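Local coordinates for protein vanadium-dependent haloperoxidase (Zobellia galactanivorans, PDB 4CIT) that probably oxidises iodide with hydrogen peroxide as a vanadate-dependent iodoperoxidase, binding vanadate within its mainly helical fold, at residues Ser58-Ser63 and Asp200-His205. Residues are numbered along the deposited sequence; the frame is centred on the assembly and turned at random.
Sequences SPPVAS and DGIEPH
Glu203 lays its side chain against Ser58, Pro60 and Val61 at the N-terminal end of helix 59-80, where Ser58 holds the N-cap position in the mainly helical fold of a vanadium haloperoxidase, a member of the PAP2 superfamily. The glutamate sits on the long loop between helices 172-175 and 235-253. From CB, CG leaves anti to the carbonyl carbon (chi1 -59°), and Glu203 CG, the second methylene, lies 3.9 Å from Ser58 OG and 4.2 Å from Pro60 CG. A bend at chi2 (-66°) then turns the carboxylate toward Val61; the two side chains cross at about a right angle, with Glu203 CD 4.0 Å from Val61 CG2 and OE2 approaching the same methyl to 3.5 Å. The two oxygens have different partners, OE1 forming a salt bridge with Arg176 while OE2 accepts a hydrogen bond of 2.7 Å from a water. That water is also hydrogen-bonded to Ser58 OG, so the polar link between helix start and loop is indirect. Shortening this residue to an alanine would probably leave Arg176 without its carboxylate mate and the water without this acceptor, and would open a gap beside Val61 CG2. Ile202 adds an apolar contact through CG2, 4.4 Å from Pro60 CG. Its carbonyl O is hydrogen-bonded to Trp329 and Tyr333 of helix 307-335, tying the loop to a second helix. The Pro60 side chain lies about 8 Å from a bound vanadate, which places the contact near the vanadate pocket. Beside the water bridge, Ile202 CG2 packs 3.6 Å from Ser58 CB.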
loop_
_atom_site.group_PDB
_atom_site.type_symbol
_atom_site.label_atom_id
_atom_site.label_comp_id
_atom_site.label_asym_id
_atom_site.label_seq_id
_atom_site.Cartn_x
_atom_site.Cartn_y
_atom_site.Cartn_z
ATOM N N SER A 58 -0.563 0.117 -11.097
ATOM C CA SER A 58 0.779 0.473 -10.613
ATOM C C SER A 58 0.832 0.605 -9.066
ATOM O O SER A 58 -0.210 0.737 -8.420
ATOM C CB SER A 58 1.198 1.817 -11.192
ATOM O OG SER A 58 0.374 2.879 -10.686
ATOM N N PRO A 59 2.045 0.613 -8.463
ATOM C CA PRO A 59 2.114 0.700 -6.992
ATOM C C PRO A 59 1.380 1.857 -6.317
ATOM O O PRO A 59 0.554 1.625 -5.397
ATOM C CB PRO A 59 3.619 0.658 -6.673
ATOM C CG PRO A 59 4.176 -0.133 -7.828
ATOM C CD PRO A 59 3.340 0.237 -9.045
ATOM N N PRO A 60 1.530 3.076 -6.821
ATOM C CA PRO A 60 0.766 4.135 -6.165
ATOM C C PRO A 60 -0.755 4.028 -6.325
ATOM O O PRO A 60 -1.498 4.288 -5.359
ATOM C CB PRO A 60 1.256 5.456 -6.852
ATOM C CG PRO A 60 2.158 5.018 -7.975
ATOM C CD PRO A 60 2.469 3.565 -7.853
ATOM N N VAL A 61 -1.213 3.638 -7.509
ATOM C CA VAL A 61 -2.672 3.536 -7.789
ATOM C C VAL A 61 -3.303 2.413 -6.915
ATOM O O VAL A 61 -4.419 2.574 -6.385
ATOM C CB VAL A 61 -2.960 3.293 -9.292
ATOM C CG1 VAL A 61 -4.436 3.020 -9.502
ATOM C CG2 VAL A 61 -2.538 4.514 -10.075
ATOM N N ALA A 62 -2.554 1.322 -6.694
ATOM C CA ALA A 62 -2.991 0.222 -5.828
ATOM C C ALA A 62 -3.299 0.713 -4.408
ATOM O O ALA A 62 -4.247 0.268 -3.793
ATOM C CB ALA A 62 -1.912 -0.866 -5.805
ATOM N N SER A 63 -2.544 1.709 -3.901
ATOM C CA SER A 63 -2.734 2.185 -2.535
ATOM C C SER A 63 -4.057 2.916 -2.354
ATOM O O SER A 63 -4.728 2.854 -1.331
ATOM C CB SER A 63 -1.567 3.051 -2.053
ATOM O OG SER A 63 -1.501 4.256 -2.790
ATOM N N ASP A 200 7.743 4.849 -20.019
ATOM C CA ASP A 200 7.683 6.247 -19.539
ATOM C C ASP A 200 7.420 6.170 -17.998
ATOM O O ASP A 200 6.840 5.199 -17.483
ATOM C CB ASP A 200 6.463 6.985 -20.089
ATOM C CG ASP A 200 6.632 7.552 -21.492
ATOM O OD1 ASP A 200 7.739 7.584 -22.037
ATOM O OD2 ASP A 200 5.580 7.970 -22.059
ATOM N N GLY A 201 7.857 7.197 -17.308
ATOM C CA GLY A 201 7.738 7.201 -15.862
ATOM C C GLY A 201 6.293 7.029 -15.398
ATOM O O GLY A 201 5.367 7.720 -15.868
ATOM N N ILE A 202 6.086 6.169 -14.424
ATOM C CA ILE A 202 4.745 5.949 -13.837
ATOM C C ILE A 202 4.302 7.093 -12.998
ATOM O O ILE A 202 4.994 7.544 -12.083
ATOM C CB ILE A 202 4.758 4.682 -12.933
ATOM C CG1 ILE A 202 5.185 3.498 -13.798
ATOM C CG2 ILE A 202 3.465 4.473 -12.166
ATOM C CD1 ILE A 202 4.295 3.072 -14.936
ATOM N N GLU A 203 3.073 7.538 -13.243
ATOM C CA GLU A 203 2.372 8.479 -12.326
ATOM C C GLU A 203 3.137 9.786 -11.908
ATOM O O GLU A 203 3.242 10.110 -10.771
ATOM C CB GLU A 203 1.704 7.782 -11.117
ATOM C CG GLU A 203 0.658 6.741 -11.461
ATOM C CD GLU A 203 -0.607 7.300 -12.147
ATOM O OE1 GLU A 203 -0.941 8.537 -12.082
ATOM O OE2 GLU A 203 -1.349 6.490 -12.731
ATOM N N PRO A 204 3.574 10.546 -12.883
ATOM C CA PRO A 204 4.347 11.759 -12.638
ATOM C C PRO A 204 3.616 12.746 -11.768
ATOM O O PRO A 204 4.216 13.580 -11.075
ATOM C CB PRO A 204 4.675 12.232 -14.060
ATOM C CG PRO A 204 3.552 11.598 -14.941
ATOM C CD PRO A 204 3.353 10.261 -14.328
ATOM N N HIS A 205 2.284 12.733 -11.889
ATOM C CA HIS A 205 1.420 13.609 -11.115
ATOM C C HIS A 205 0.735 12.993 -9.951
ATOM O O HIS A 205 -0.273 13.533 -9.496
ATOM C CB HIS A 205 0.337 14.271 -12.075
ATOM C CG HIS A 205 0.983 14.980 -13.232
ATOM N ND1 HIS A 205 1.789 16.080 -13.043
ATOM C CD2 HIS A 205 1.026 14.694 -14.556
ATOM C CE1 HIS A 205 2.243 16.493 -14.223
ATOM N NE2 HIS A 205 1.768 15.693 -15.155
HETATM O O HOH W 1 -0.489 3.994 -12.983
#